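Local coordinates for protein Non-reducing end beta-L-arabinofuranosidase (Bacteroides thetaiotaomicron, PDB 5MQO) that probably hydrolyses glycosidic bonds of plant pectin in the gut, as expected of a family GH127 glycoside hydrolase linked to aceric acidase activity, at residues A[189-194]-A[242-247]; A[212-217]-A[249-254]; A[223-228]-A[257-262]. All blocks are in the same frame, centred on the assembly; numbering follows the deposited sequence.

Interaction 1 of 3, residues A[189-194]-A[242-247]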
ATOM      1  N   PHE A 189      20.759  10.040  20.085  1.00114.60           N
ATOM      2  CA  PHE A 189      20.416   9.245  18.905  1.00119.16           C
ATOM      3  C   PHE A 189      18.913   9.295  18.580  1.00120.09           C
ATOM      4  O   PHE A 189      18.348   8.315  18.054  1.00106.93           O
ATOM      5  CB  PHE A 189      20.881   7.798  19.084  1.00118.79           C
ATOM      6  N   GLU A 190      18.286  10.447  18.868  1.00123.51           N
ATOM      7  CA  GLU A 190      16.871  10.705  18.521  1.00124.88           C
ATOM      8  C   GLU A 190      16.752  11.589  17.286  1.00117.89           C
ATOM      9  O   GLU A 190      16.180  12.672  17.274  1.00108.44           O
ATOM     10  CB  GLU A 190      16.083  11.214  19.733  1.00127.31           C
ATOM     11  CG  GLU A 190      15.966  10.158  20.842  1.00126.60           C
ATOM     12  CD  GLU A 190      15.307   8.844  20.390  1.00123.29           C
ATOM     13  OE1 GLU A 190      14.192   8.548  20.870  1.00115.90           O
ATOM     14  OE2 GLU A 190      15.890   8.099  19.561  1.00118.70           O
ATOM     15  N   THR A 191      17.296  11.000  16.235  1.00114.10           N
ATOM     16  CA  THR A 191      17.344  11.510  14.903  1.00107.52           C
ATOM     17  C   THR A 191      16.213  10.839  14.080  1.00104.36           C
ATOM     18  O   THR A 191      15.978  11.222  12.944  1.00102.45           O
ATOM     19  CB  THR A 191      18.773  11.205  14.355  1.00107.54           C
ATOM     20  OG1 THR A 191      19.183  12.192  13.407  1.00110.48           O
ATOM     21  CG2 THR A 191      18.894   9.808  13.743  1.00107.66           C
ATOM     22  N   TYR A 192      15.512   9.859  14.664  1.00106.06           N
ATOM     23  CA  TYR A 192      14.487   9.057  13.959  1.00108.49           C
ATOM     24  C   TYR A 192      13.222   9.878  13.753  1.00100.23           C
ATOM     25  O   TYR A 192      12.560   9.789  12.712  1.00 95.31           O
ATOM     26  CB  TYR A 192      14.063   7.805  14.762  1.00119.95           C
ATOM     27  CG  TYR A 192      15.149   6.838  15.223  1.00132.87           C
ATOM     28  CD1 TYR A 192      15.483   5.712  14.460  1.00138.11           C
ATOM     29  CD2 TYR A 192      15.798   7.011  16.461  1.00141.14           C
ATOM     30  CE1 TYR A 192      16.450   4.812  14.890  1.00143.42           C
ATOM     31  CE2 TYR A 192      16.768   6.114  16.897  1.00144.73           C
ATOM     32  CZ  TYR A 192      17.088   5.021  16.113  1.00145.58           C
ATOM     33  OH  TYR A 192      18.047   4.149  16.560  1.00144.93           O
ATOM     34  N   ASN A 193      12.866  10.628  14.793  1.00 95.91           N
ATOM     35  CA  ASN A 193      11.745  11.554  14.752  1.00 93.54           C
ATOM     36  C   ASN A 193      11.898  12.648  13.708  1.00 89.45           C
ATOM     37  O   ASN A 193      10.914  13.074  13.127  1.00 90.47           O
ATOM     38  CB  ASN A 193      11.521  12.176  16.134  1.00 96.45           C
ATOM     39  CG  ASN A 193      10.800  11.232  17.081  1.00102.46           C
ATOM     40  OD1 ASN A 193      10.684  10.032  16.817  1.00100.21           O
ATOM     41  ND2 ASN A 193      10.289  11.776  18.183  1.00106.93           N
ATOM     42  N   LEU A 194      13.124  13.097  13.461  1.00 86.41           N
ATOM     43  CA  LEU A 194      13.368  14.118  12.447  1.00 81.41           C
ATOM     44  C   LEU A 194      12.937  13.729  11.054  1.00 77.30           C
ATOM     45  O   LEU A 194      12.418  14.563  10.328  1.00 81.03           O
ATOM     46  CB  LEU A 194      14.842  14.534  12.417  1.00 81.43           C
ATOM     47  CG  LEU A 194      15.312  15.369  13.613  1.00 81.97           C
ATOM     48  CD1 LEU A 194      16.594  16.086  13.228  1.00 83.41           C
ATOM     49  CD2 LEU A 194      14.283  16.387  14.105  1.00 81.16           C
ATOM     50  N   PRO A 242      13.808   3.967   8.085  1.00132.21           N
ATOM     51  CA  PRO A 242      13.947   3.945   6.624  1.00127.09           C
ATOM     52  C   PRO A 242      13.033   4.935   5.877  1.00117.49           C
ATOM     53  O   PRO A 242      13.153   5.077   4.659  1.00114.40           O
ATOM     54  CB  PRO A 242      13.566   2.512   6.296  1.00130.70           C
ATOM     55  CG  PRO A 242      12.469   2.217   7.284  1.00131.56           C
ATOM     56  CD  PRO A 242      12.776   2.999   8.531  1.00129.13           C
ATOM     57  N   SER A 243      12.115   5.579   6.604  1.00109.27           N
ATOM     58  CA  SER A 243      11.417   6.784   6.155  1.00107.83           C
ATOM     59  C   SER A 243      12.384   7.824   5.589  1.00103.30           C
ATOM     60  O   SER A 243      12.076   8.516   4.625  1.00101.12           O
ATOM     61  CB  SER A 243      10.689   7.428   7.346  1.00111.10           C
ATOM     62  OG  SER A 243      11.615   7.905   8.336  1.00109.27           O
ATOM     63  N   HIS A 244      13.538   7.937   6.235  1.00 99.91           N
ATOM     64  CA  HIS A 244      14.585   8.901   5.885  1.00101.34           C
ATOM     65  C   HIS A 244      14.891   9.036   4.393  1.00 92.73           C
ATOM     66  O   HIS A 244      15.032  10.151   3.914  1.00 92.41           O
ATOM     67  CB  HIS A 244      15.905   8.549   6.612  1.00108.22           C
ATOM     68  CG  HIS A 244      15.910   8.884   8.073  1.00114.92           C
ATOM     69  ND1 HIS A 244      17.076   9.063   8.790  1.00115.23           N
ATOM     70  CD2 HIS A 244      14.894   9.078   8.950  1.00119.03           C
ATOM     71  CE1 HIS A 244      16.776   9.346  10.045  1.00118.72           C
ATOM     72  NE2 HIS A 244      15.459   9.364  10.168  1.00121.58           N
ATOM     73  N   TYR A 245      14.997   7.913   3.679  1.00 84.81           N
ATOM     74  CA  TYR A 245      15.494   7.899   2.288  1.00 80.57           C
ATOM     75  C   TYR A 245      14.541   8.675   1.374  1.00 75.56           C
ATOM     76  O   TYR A 245      14.975   9.491   0.559  1.00 67.24           O
ATOM     77  CB  TYR A 245      15.627   6.471   1.762  1.00 82.16           C
ATOM     78  CG  TYR A 245      16.666   5.642   2.467  1.00 85.27           C
ATOM     79  CD1 TYR A 245      16.346   4.928   3.624  1.00 89.65           C
ATOM     80  CD2 TYR A 245      17.950   5.544   1.973  1.00 85.96           C
ATOM     81  CE1 TYR A 245      17.280   4.166   4.290  1.00 89.74           C
ATOM     82  CE2 TYR A 245      18.895   4.775   2.623  1.00 90.06           C
ATOM     83  CZ  TYR A 245      18.560   4.089   3.788  1.00 91.76           C
ATOM     84  OH  TYR A 245      19.496   3.307   4.451  1.00 91.05           O
ATOM     85  N   MET A 246      13.246   8.399   1.546  1.00 71.22           N
ATOM     86  CA  MET A 246      12.171   9.071   0.831  1.00 69.97           C
ATOM     87  C   MET A 246      12.064  10.552   1.239  1.00 69.04           C
ATOM     88  O   MET A 246      12.041  11.433   0.371  1.00 65.86           O
ATOM     89  CB  MET A 246      10.835   8.322   1.045  1.00 71.59           C
ATOM     90  CG  MET A 246      10.631   7.144   0.087  1.00 73.76           C
ATOM     91  SD  MET A 246       9.306   5.947   0.395  1.00 74.50           S
ATOM     92  CE  MET A 246       8.063   6.994   1.161  1.00 78.12           C
ATOM     93  N   GLY A 247      12.040  10.818   2.547  1.00 66.72           N
ATOM     94  CA  GLY A 247      11.956  12.186   3.088  1.00 64.58           C
ATOM     95  C   GLY A 247      13.020  13.136   2.584  1.00 66.14           C
ATOM     96  O   GLY A 247      12.731  14.289   2.273  1.00 67.00           O
TER
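The imidazole of His244 meets segment 189-194 with its edge: the carbonyl oxygens of Thr191 and Tyr192 both lie near the ring plane, beside NE2. NE2 of His244 is 3.4 Å from Thr191 O and 3.9 Å from Tyr192 O. The neighbouring ring carbon follows, with CE1 of His244 3.5 Å from Thr191 O. Farther along the same edge, the methyl CG2 of Thr191 comes within 4.3 Å of His244 CE1. With CG turned anti to its own carbonyl carbon (chi1 -75°), the imidazole bridges a gap in which the nearest CA atoms, those of Tyr192 and His244, stay 8.1 Å apart. Helices 192-208 and 243-255 thus meet near their N-terminal ends, inside the helical catalytic domain, which in GH127 enzymes is an (alpha/alpha)6 barrel. The other ring nitrogen is engaged by a different helix: ND1 of His244 is hydrogen-bonded to the hydroxyl of Tyr228 on helix 212-230. Such a bond would limit how the imidazole can turn, and the same helix contributes Leu224, which packs against Thr191.

Interaction 2 of 3, residues A[212-217]-A[249-254]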
ATOM      1  N   THR A 212       5.238  27.747   7.550  1.00 70.19           N
ATOM      2  CA  THR A 212       5.424  27.651   8.993  1.00 71.53           C
ATOM      3  C   THR A 212       6.077  26.310   9.437  1.00 72.42           C
ATOM      4  O   THR A 212       7.103  26.324  10.121  1.00 70.59           O
ATOM      5  CB  THR A 212       4.098  28.039   9.748  1.00 72.73           C
ATOM      6  OG1 THR A 212       4.354  28.239  11.141  1.00 76.18           O
ATOM      7  CG2 THR A 212       2.949  27.029   9.577  1.00 72.12           C
ATOM      8  N   LEU A 213       5.531  25.168   9.008  1.00 73.44           N
ATOM      9  CA  LEU A 213       6.118  23.872   9.372  1.00 73.49           C
ATOM     10  C   LEU A 213       7.259  23.510   8.436  1.00 73.47           C
ATOM     11  O   LEU A 213       8.236  22.888   8.861  1.00 73.16           O
ATOM     12  CB  LEU A 213       5.082  22.735   9.365  1.00 73.30           C
ATOM     13  CG  LEU A 213       5.620  21.386   9.898  1.00 72.06           C
ATOM     14  CD1 LEU A 213       6.162  21.504  11.312  1.00 71.68           C
ATOM     15  CD2 LEU A 213       4.582  20.280   9.831  1.00 71.25           C
ATOM     16  N   PHE A 214       7.126  23.874   7.163  1.00 71.20           N
ATOM     17  CA  PHE A 214       8.173  23.601   6.172  1.00 69.93           C
ATOM     18  C   PHE A 214       9.565  24.071   6.595  1.00 69.99           C
ATOM     19  O   PHE A 214      10.546  23.324   6.484  1.00 69.14           O
ATOM     20  CB  PHE A 214       7.809  24.258   4.850  1.00 70.46           C
ATOM     21  CG  PHE A 214       8.690  23.855   3.709  1.00 70.61           C
ATOM     22  CD1 PHE A 214       8.784  22.528   3.333  1.00 67.79           C
ATOM     23  CD2 PHE A 214       9.422  24.804   3.005  1.00 72.21           C
ATOM     24  CE1 PHE A 214       9.573  22.146   2.276  1.00 68.44           C
ATOM     25  CE2 PHE A 214      10.224  24.426   1.943  1.00 73.65           C
ATOM     26  CZ  PHE A 214      10.293  23.091   1.571  1.00 71.76           C
ATOM     27  N   ASP A 215       9.644  25.307   7.088  1.00 72.16           N
ATOM     28  CA  ASP A 215      10.915  25.870   7.568  1.00 71.55           C
ATOM     29  C   ASP A 215      11.457  25.060   8.742  1.00 66.20           C
ATOM     30  O   ASP A 215      12.646  24.827   8.816  1.00 64.18           O
ATOM     31  CB  ASP A 215      10.788  27.377   7.891  1.00 75.01           C
ATOM     32  CG  ASP A 215      10.583  28.251   6.615  1.00 77.60           C
ATOM     33  OD1 ASP A 215      11.240  28.013   5.576  1.00 81.48           O
ATOM     34  OD2 ASP A 215       9.777  29.196   6.652  1.00 76.20           O
ATOM     35  N   ALA A 216      10.583  24.575   9.616  1.00 65.38           N
ATOM     36  CA  ALA A 216      10.991  23.602  10.657  1.00 65.77           C
ATOM     37  C   ALA A 216      11.588  22.333  10.064  1.00 63.41           C
ATOM     38  O   ALA A 216      12.575  21.822  10.561  1.00 66.08           O
ATOM     39  CB  ALA A 216       9.837  23.244  11.591  1.00 65.45           C
ATOM     40  N   ALA A 217      11.001  21.849   8.988  1.00 62.04           N
ATOM     41  CA  ALA A 217      11.524  20.684   8.285  1.00 62.10           C
ATOM     42  C   ALA A 217      12.892  20.911   7.551  1.00 61.57           C
ATOM     43  O   ALA A 217      13.815  20.073   7.710  1.00 58.68           O
ATOM     44  CB  ALA A 217      10.456  20.169   7.324  1.00 62.30           C
ATOM     45  N   VAL A 249      14.949  12.725  -0.271  1.00 60.46           N
ATOM     46  CA  VAL A 249      14.738  12.953  -1.715  1.00 57.94           C
ATOM     47  C   VAL A 249      13.509  13.852  -1.929  1.00 57.25           C
ATOM     48  O   VAL A 249      13.473  14.700  -2.842  1.00 54.68           O
ATOM     49  CB  VAL A 249      14.562  11.638  -2.500  1.00 57.14           C
ATOM     50  CG1 VAL A 249      14.223  11.907  -3.968  1.00 57.81           C
ATOM     51  CG2 VAL A 249      15.826  10.801  -2.435  1.00 57.28           C
ATOM     52  N   GLU A 250      12.499  13.685  -1.093  1.00 55.13           N
ATOM     53  CA  GLU A 250      11.355  14.560  -1.219  1.00 56.92           C
ATOM     54  C   GLU A 250      11.722  16.009  -0.819  1.00 57.07           C
ATOM     55  O   GLU A 250      11.166  16.956  -1.349  1.00 54.48           O
ATOM     56  CB  GLU A 250      10.163  14.017  -0.439  1.00 56.11           C
ATOM     57  CG  GLU A 250       8.822  14.498  -0.953  1.00 57.48           C
ATOM     58  CD  GLU A 250       8.571  14.181  -2.422  1.00 60.07           C
ATOM     59  OE1 GLU A 250       7.943  15.036  -3.109  1.00 59.74           O
ATOM     60  OE2 GLU A 250       8.973  13.078  -2.880  1.00 62.97           O
ATOM     61  N   MET A 251      12.680  16.176   0.080  1.00 58.86           N
ATOM     62  CA  MET A 251      13.144  17.515   0.415  1.00 59.68           C
ATOM     63  C   MET A 251      13.970  18.140  -0.668  1.00 58.39           C
ATOM     64  O   MET A 251      13.866  19.354  -0.876  1.00 57.68           O
ATOM     65  CB  MET A 251      13.923  17.532   1.709  1.00 62.94           C
ATOM     66  CG  MET A 251      13.021  17.828   2.882  1.00 66.10           C
ATOM     67  SD  MET A 251      12.631  19.581   2.930  1.00 70.60           S
ATOM     68  CE  MET A 251      11.577  19.510   4.357  1.00 71.10           C
ATOM     69  N   TYR A 252      14.783  17.340  -1.357  1.00 56.99           N
ATOM     70  CA  TYR A 252      15.503  17.851  -2.544  1.00 58.02           C
ATOM     71  C   TYR A 252      14.507  18.292  -3.601  1.00 56.28           C
ATOM     72  O   TYR A 252      14.574  19.403  -4.091  1.00 57.21           O
ATOM     73  CB  TYR A 252      16.441  16.805  -3.122  1.00 58.56           C
ATOM     74  CG  TYR A 252      16.923  17.081  -4.525  1.00 58.92           C
ATOM     75  CD1 TYR A 252      17.856  18.090  -4.796  1.00 59.85           C
ATOM     76  CD2 TYR A 252      16.475  16.301  -5.585  1.00 60.40           C
ATOM     77  CE1 TYR A 252      18.313  18.320  -6.097  1.00 60.40           C
ATOM     78  CE2 TYR A 252      16.918  16.517  -6.885  1.00 62.18           C
ATOM     79  CZ  TYR A 252      17.832  17.528  -7.147  1.00 61.92           C
ATOM     80  OH  TYR A 252      18.244  17.687  -8.457  1.00 62.41           O
ATOM     81  N   ARG A 253      13.561  17.417  -3.907  1.00 55.00           N
ATOM     82  CA  ARG A 253      12.407  17.775  -4.726  1.00 54.13           C
ATOM     83  C   ARG A 253      11.729  19.068  -4.336  1.00 54.11           C
ATOM     84  O   ARG A 253      11.380  19.841  -5.214  1.00 55.59           O
ATOM     85  CB  ARG A 253      11.362  16.655  -4.727  1.00 53.88           C
ATOM     86  CG  ARG A 253      11.780  15.503  -5.637  1.00 53.16           C
ATOM     87  CD  ARG A 253      11.008  14.251  -5.366  1.00 50.83           C
ATOM     88  NE  ARG A 253      11.571  13.148  -6.116  1.00 50.11           N
ATOM     89  CZ  ARG A 253      11.176  11.885  -5.965  1.00 49.85           C
ATOM     90  NH1 ARG A 253      10.198  11.587  -5.113  1.00 50.45           N
ATOM     91  NH2 ARG A 253      11.743  10.914  -6.681  1.00 48.14           N
ATOM     92  N   ALA A 254      11.546  19.296  -3.042  1.00 53.82           N
ATOM     93  CA  ALA A 254      10.876  20.499  -2.563  1.00 54.81           C
ATOM     94  C   ALA A 254      11.735  21.768  -2.474  1.00 57.31           C
ATOM     95  O   ALA A 254      11.174  22.858  -2.421  1.00 57.96           O
ATOM     96  CB  ALA A 254      10.231  20.236  -1.226  1.00 53.76           C
TER
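Apolar contact carries most of this pairing, and Met251 stands at its centre. Its chain bends at chi2 (-77°) and brings the methyl CE to the ring of Phe214, 3.9 Å from CE1. The same methyl reaches Ala217, where the separation of Met251 CE and Ala217 CB, 3.2 Å, is so short that its exact value is doubtful. CB of Ala254 also approaches the ring, 4.0 Å from CZ of Phe214. Phe214 can span to both partners because its CG stands anti to the backbone N (chi1 -170°).

The second kind is Met-aromatic: the sulfur SD of Met251 lies 5.0 Å from the Phe214 ring centroid, obliquely placed, and the thioether and the phenyl ring run side by side, pointing opposite ways. Replacing Phe214 by an alanine would probably remove the ring that Met251 SD and CE and Ala254 CB lean on, and open a gap between the helices.

Charge is kept to a separate face of helix 249-254, where Arg253 NH1 donates to Glu250 OE2 at 3.0 Å, nearly within the guanidinium plane. Glu250 also pairs with Arg206, while Arg253 pairs with Asp309 and Glu313. The segment axes, 12.4 Å apart and steeply inclined at 122°, are bridged by long side chains, joining successive helices in the manner of an (alpha/alpha)6 barrel.

Interaction 3 of 3, residues A[223-228]-A[257-262]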
ATOM      1  N   PHE A 223      20.198  19.582   9.771  1.00 58.21           N
ATOM      2  CA  PHE A 223      20.741  18.912  10.924  1.00 62.35           C
ATOM      3  C   PHE A 223      21.161  17.456  10.621  1.00 64.05           C
ATOM      4  O   PHE A 223      22.243  17.042  11.015  1.00 65.31           O
ATOM      5  CB  PHE A 223      19.779  18.972  12.112  1.00 64.20           C
ATOM      6  CG  PHE A 223      20.331  18.299  13.312  1.00 67.43           C
ATOM      7  CD1 PHE A 223      21.343  18.910  14.040  1.00 69.73           C
ATOM      8  CD2 PHE A 223      19.932  17.011  13.650  1.00 67.47           C
ATOM      9  CE1 PHE A 223      21.927  18.258  15.109  1.00 71.33           C
ATOM     10  CE2 PHE A 223      20.504  16.366  14.722  1.00 70.36           C
ATOM     11  CZ  PHE A 223      21.508  16.989  15.456  1.00 70.58           C
ATOM     12  N   LEU A 224      20.313  16.691   9.935  1.00 66.88           N
ATOM     13  CA  LEU A 224      20.700  15.360   9.484  1.00 69.69           C
ATOM     14  C   LEU A 224      21.927  15.394   8.578  1.00 71.73           C
ATOM     15  O   LEU A 224      22.795  14.540   8.718  1.00 74.37           O
ATOM     16  CB  LEU A 224      19.594  14.678   8.702  1.00 73.12           C
ATOM     17  CG  LEU A 224      18.269  14.376   9.367  1.00 78.14           C
ATOM     18  CD1 LEU A 224      17.427  13.545   8.404  1.00 78.83           C
ATOM     19  CD2 LEU A 224      18.487  13.634  10.677  1.00 81.94           C
ATOM     20  N   CYS A 225      22.013  16.342   7.643  1.00 70.71           N
ATOM     21  CA  CYS A 225      23.199  16.398   6.772  1.00 72.57           C
ATOM     22  C   CYS A 225      24.475  16.556   7.605  1.00 73.55           C
ATOM     23  O   CYS A 225      25.504  15.961   7.298  1.00 72.17           O
ATOM     24  CB  CYS A 225      23.100  17.515   5.724  1.00 74.01           C
ATOM     25  SG  CYS A 225      21.636  17.428   4.659  1.00 75.06           S
ATOM     26  N   HIS A 226      24.394  17.347   8.669  1.00 76.48           N
ATOM     27  CA  HIS A 226      25.509  17.522   9.583  1.00 78.00           C
ATOM     28  C   HIS A 226      25.761  16.224  10.342  1.00 76.23           C
ATOM     29  O   HIS A 226      26.899  15.778  10.473  1.00 75.90           O
ATOM     30  CB  HIS A 226      25.223  18.674  10.550  1.00 81.63           C
ATOM     31  CG  HIS A 226      26.349  18.975  11.490  1.00 87.27           C
ATOM     32  ND1 HIS A 226      27.540  19.537  11.069  1.00 88.31           N
ATOM     33  CD2 HIS A 226      26.469  18.788  12.829  1.00 87.90           C
ATOM     34  CE1 HIS A 226      28.341  19.688  12.108  1.00 88.52           C
ATOM     35  NE2 HIS A 226      27.717  19.242  13.188  1.00 89.23           N
ATOM     36  N   PHE A 227      24.693  15.616  10.831  1.00 75.03           N
ATOM     37  CA  PHE A 227      24.791  14.367  11.570  1.00 77.55           C
ATOM     38  C   PHE A 227      25.456  13.222  10.790  1.00 79.20           C
ATOM     39  O   PHE A 227      26.158  12.414  11.381  1.00 79.21           O
ATOM     40  CB  PHE A 227      23.403  13.948  12.013  1.00 80.69           C
ATOM     41  CG  PHE A 227      23.386  12.759  12.909  1.00 86.33           C
ATOM     42  CD1 PHE A 227      23.431  11.476  12.382  1.00 88.33           C
ATOM     43  CD2 PHE A 227      23.291  12.917  14.285  1.00 91.34           C
ATOM     44  CE1 PHE A 227      23.400  10.378  13.209  1.00 90.24           C
ATOM     45  CE2 PHE A 227      23.268  11.815  15.126  1.00 93.80           C
ATOM     46  CZ  PHE A 227      23.315  10.543  14.585  1.00 91.94           C
ATOM     47  N   TYR A 228      25.205  13.133   9.481  1.00 81.72           N
ATOM     48  CA  TYR A 228      25.791  12.077   8.640  1.00 80.17           C
ATOM     49  C   TYR A 228      27.168  12.437   8.147  1.00 80.68           C
ATOM     50  O   TYR A 228      27.931  11.552   7.838  1.00 84.32           O
ATOM     51  CB  TYR A 228      24.888  11.712   7.456  1.00 80.33           C
ATOM     52  CG  TYR A 228      23.663  10.899   7.869  1.00 83.48           C
ATOM     53  CD1 TYR A 228      23.773   9.533   8.206  1.00 84.46           C
ATOM     54  CD2 TYR A 228      22.385  11.491   7.941  1.00 85.08           C
ATOM     55  CE1 TYR A 228      22.651   8.785   8.595  1.00 83.82           C
ATOM     56  CE2 TYR A 228      21.260  10.753   8.324  1.00 85.36           C
ATOM     57  CZ  TYR A 228      21.390   9.399   8.653  1.00 84.25           C
ATOM     58  OH  TYR A 228      20.272   8.677   9.032  1.00 81.21           O
ATOM     59  N   ASN A 257      17.838  21.767  -3.287  1.00 64.07           N
ATOM     60  CA  ASN A 257      19.094  21.888  -2.576  1.00 64.92           C
ATOM     61  C   ASN A 257      19.981  20.656  -2.803  1.00 66.52           C
ATOM     62  O   ASN A 257      19.737  19.621  -2.165  1.00 66.53           O
ATOM     63  CB  ASN A 257      18.796  22.081  -1.095  1.00 64.66           C
ATOM     64  CG  ASN A 257      20.045  22.209  -0.247  1.00 64.82           C
ATOM     65  OD1 ASN A 257      21.143  21.837  -0.660  1.00 65.92           O
ATOM     66  ND2 ASN A 257      19.873  22.716   0.965  1.00 64.05           N
ATOM     67  N   PRO A 258      21.045  20.778  -3.652  1.00 68.68           N
ATOM     68  CA  PRO A 258      21.894  19.614  -4.056  1.00 70.27           C
ATOM     69  C   PRO A 258      22.489  18.794  -2.932  1.00 68.69           C
ATOM     70  O   PRO A 258      22.767  17.613  -3.122  1.00 70.27           O
ATOM     71  CB  PRO A 258      23.048  20.245  -4.867  1.00 69.57           C
ATOM     72  CG  PRO A 258      23.021  21.684  -4.527  1.00 70.15           C
ATOM     73  CD  PRO A 258      21.597  22.033  -4.197  1.00 69.17           C
ATOM     74  N   ARG A 259      22.695  19.425  -1.786  1.00 69.77           N
ATOM     75  CA  ARG A 259      23.190  18.742  -0.593  1.00 71.41           C
ATOM     76  C   ARG A 259      22.272  17.559  -0.192  1.00 67.29           C
ATOM     77  O   ARG A 259      22.744  16.542   0.322  1.00 63.31           O
ATOM     78  CB  ARG A 259      23.355  19.773   0.536  1.00 74.78           C
ATOM     79  CG  ARG A 259      23.993  19.251   1.801  1.00 81.02           C
ATOM     80  CD  ARG A 259      24.819  20.341   2.469  1.00 86.42           C
ATOM     81  NE  ARG A 259      25.339  19.904   3.774  1.00 89.54           N
ATOM     82  CZ  ARG A 259      24.852  20.255   4.968  1.00 90.86           C
ATOM     83  NH1 ARG A 259      23.795  21.075   5.092  1.00 90.89           N
ATOM     84  NH2 ARG A 259      25.433  19.768   6.067  1.00 89.72           N
ATOM     85  N   TYR A 260      20.975  17.687  -0.473  1.00 63.28           N
ATOM     86  CA  TYR A 260      19.999  16.681  -0.067  1.00 63.86           C
ATOM     87  C   TYR A 260      20.022  15.445  -0.966  1.00 66.33           C
ATOM     88  O   TYR A 260      19.910  14.300  -0.484  1.00 68.33           O
ATOM     89  CB  TYR A 260      18.597  17.300  -0.005  1.00 61.95           C
ATOM     90  CG  TYR A 260      18.471  18.475   0.963  1.00 60.90           C
ATOM     91  CD1 TYR A 260      19.386  18.674   2.011  1.00 58.63           C
ATOM     92  CD2 TYR A 260      17.415  19.372   0.851  1.00 59.35           C
ATOM     93  CE1 TYR A 260      19.267  19.734   2.881  1.00 57.69           C
ATOM     94  CE2 TYR A 260      17.281  20.431   1.740  1.00 59.60           C
ATOM     95  CZ  TYR A 260      18.216  20.607   2.758  1.00 58.15           C
ATOM     96  OH  TYR A 260      18.098  21.652   3.655  1.00 55.61           O
ATOM     97  N   LEU A 261      20.149  15.678  -2.266  1.00 65.72           N
ATOM     98  CA  LEU A 261      20.385  14.612  -3.215  1.00 64.31           C
ATOM     99  C   LEU A 261      21.723  13.930  -2.927  1.00 65.37           C
ATOM    100  O   LEU A 261      21.795  12.710  -2.980  1.00 64.99           O
ATOM    101  CB  LEU A 261      20.370  15.173  -4.632  1.00 65.28           C
ATOM    102  CG  LEU A 261      20.618  14.214  -5.796  1.00 66.75           C
ATOM    103  CD1 LEU A 261      19.609  13.076  -5.779  1.00 67.88           C
ATOM    104  CD2 LEU A 261      20.570  14.966  -7.118  1.00 65.72           C
ATOM    105  N   GLU A 262      22.777  14.695  -2.629  1.00 68.06           N
ATOM    106  CA  GLU A 262      24.084  14.071  -2.320  1.00 71.88           C
ATOM    107  C   GLU A 262      24.017  13.190  -1.080  1.00 67.86           C
ATOM    108  O   GLU A 262      24.658  12.139  -1.044  1.00 66.54           O
ATOM    109  CB  GLU A 262      25.227  15.091  -2.150  1.00 77.27           C
ATOM    110  CG  GLU A 262      25.839  15.616  -3.451  1.00 85.16           C
ATOM    111  CD  GLU A 262      26.225  14.525  -4.460  1.00 89.36           C
ATOM    112  OE1 GLU A 262      27.001  13.596  -4.089  1.00 90.73           O
ATOM    113  OE2 GLU A 262      25.730  14.609  -5.621  1.00 87.08           O
TER
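A sulfur-aromatic contact between Cys225 and Tyr260 helps fasten helix 212-230 to the first turn of helix 258-270. The sulfur comes to the edge of the phenol ring, with Cys225 SG 3.7 Å from Tyr260 CD1 and nearly as close to CE1. The line from SG to the Tyr260 centroid runs 77° off the ring normal, so the thiol abuts the ring edge rather than a face. One face receives the amide nitrogen of Asn257, whose ND2 sits 3.2 Å above the plane of the Tyr260 ring, displaced toward its rim. The same Asn257 is the N-cap of helix 258-270: its OD1 accepts from the backbone N of Arg259 at 3.1 Å, with the donor tilted from the carbonyl plane. Asn257 thus caps the helix with OD1 while its ND2 lies against one face of the ring.

Within the helical catalytic domain, the two segments run at 46° to each other with axes 10.7 Å apart, a spacing that Arg259 reaches across. Its CG lies anti to the backbone N (chi1 -174°), and the chain, bent at chi2, carries the guanidinium across until Cys225 CB sits over the centre of one face, 3.3 Å from Arg259 CZ. This flat-on contact is apolar on the cysteine side; the charge is met by Glu229, which forms a salt bridge with NE. Asp222 accepts the hydrogen bond of the Tyr260 hydroxyl and lies only at long, weak ion-pair range of Arg259 NH1. The backbone N of His226 is 3.7 Å from Arg259 NH2, oblique to the guanidinium, while the exposed imidazole leads away.

The three contacts share a few neighbouring helices of the catalytic domain but differ in depth and chemistry. Interaction 1 is buried and rests on a polar ring edge facing backbone carbonyls; interactions 2 and 3 are only partly buried and combine a sulfur beside an aromatic ring with, in interaction 2, alanine methyls and, in interaction 3, a guanidinium nearer the surface. Helix 243-255 serves interactions 1 and 2 with different turns, and helix 212-230 serves interactions 2 and 3 in the same way. Leu194 packs on Phe223 and Leu224 to join interactions 1 and 3, and Tyr252 packs against Tyr260 and Leu261 to join interactions 2 and 3. Their centres lie 12 to 13 Å apart.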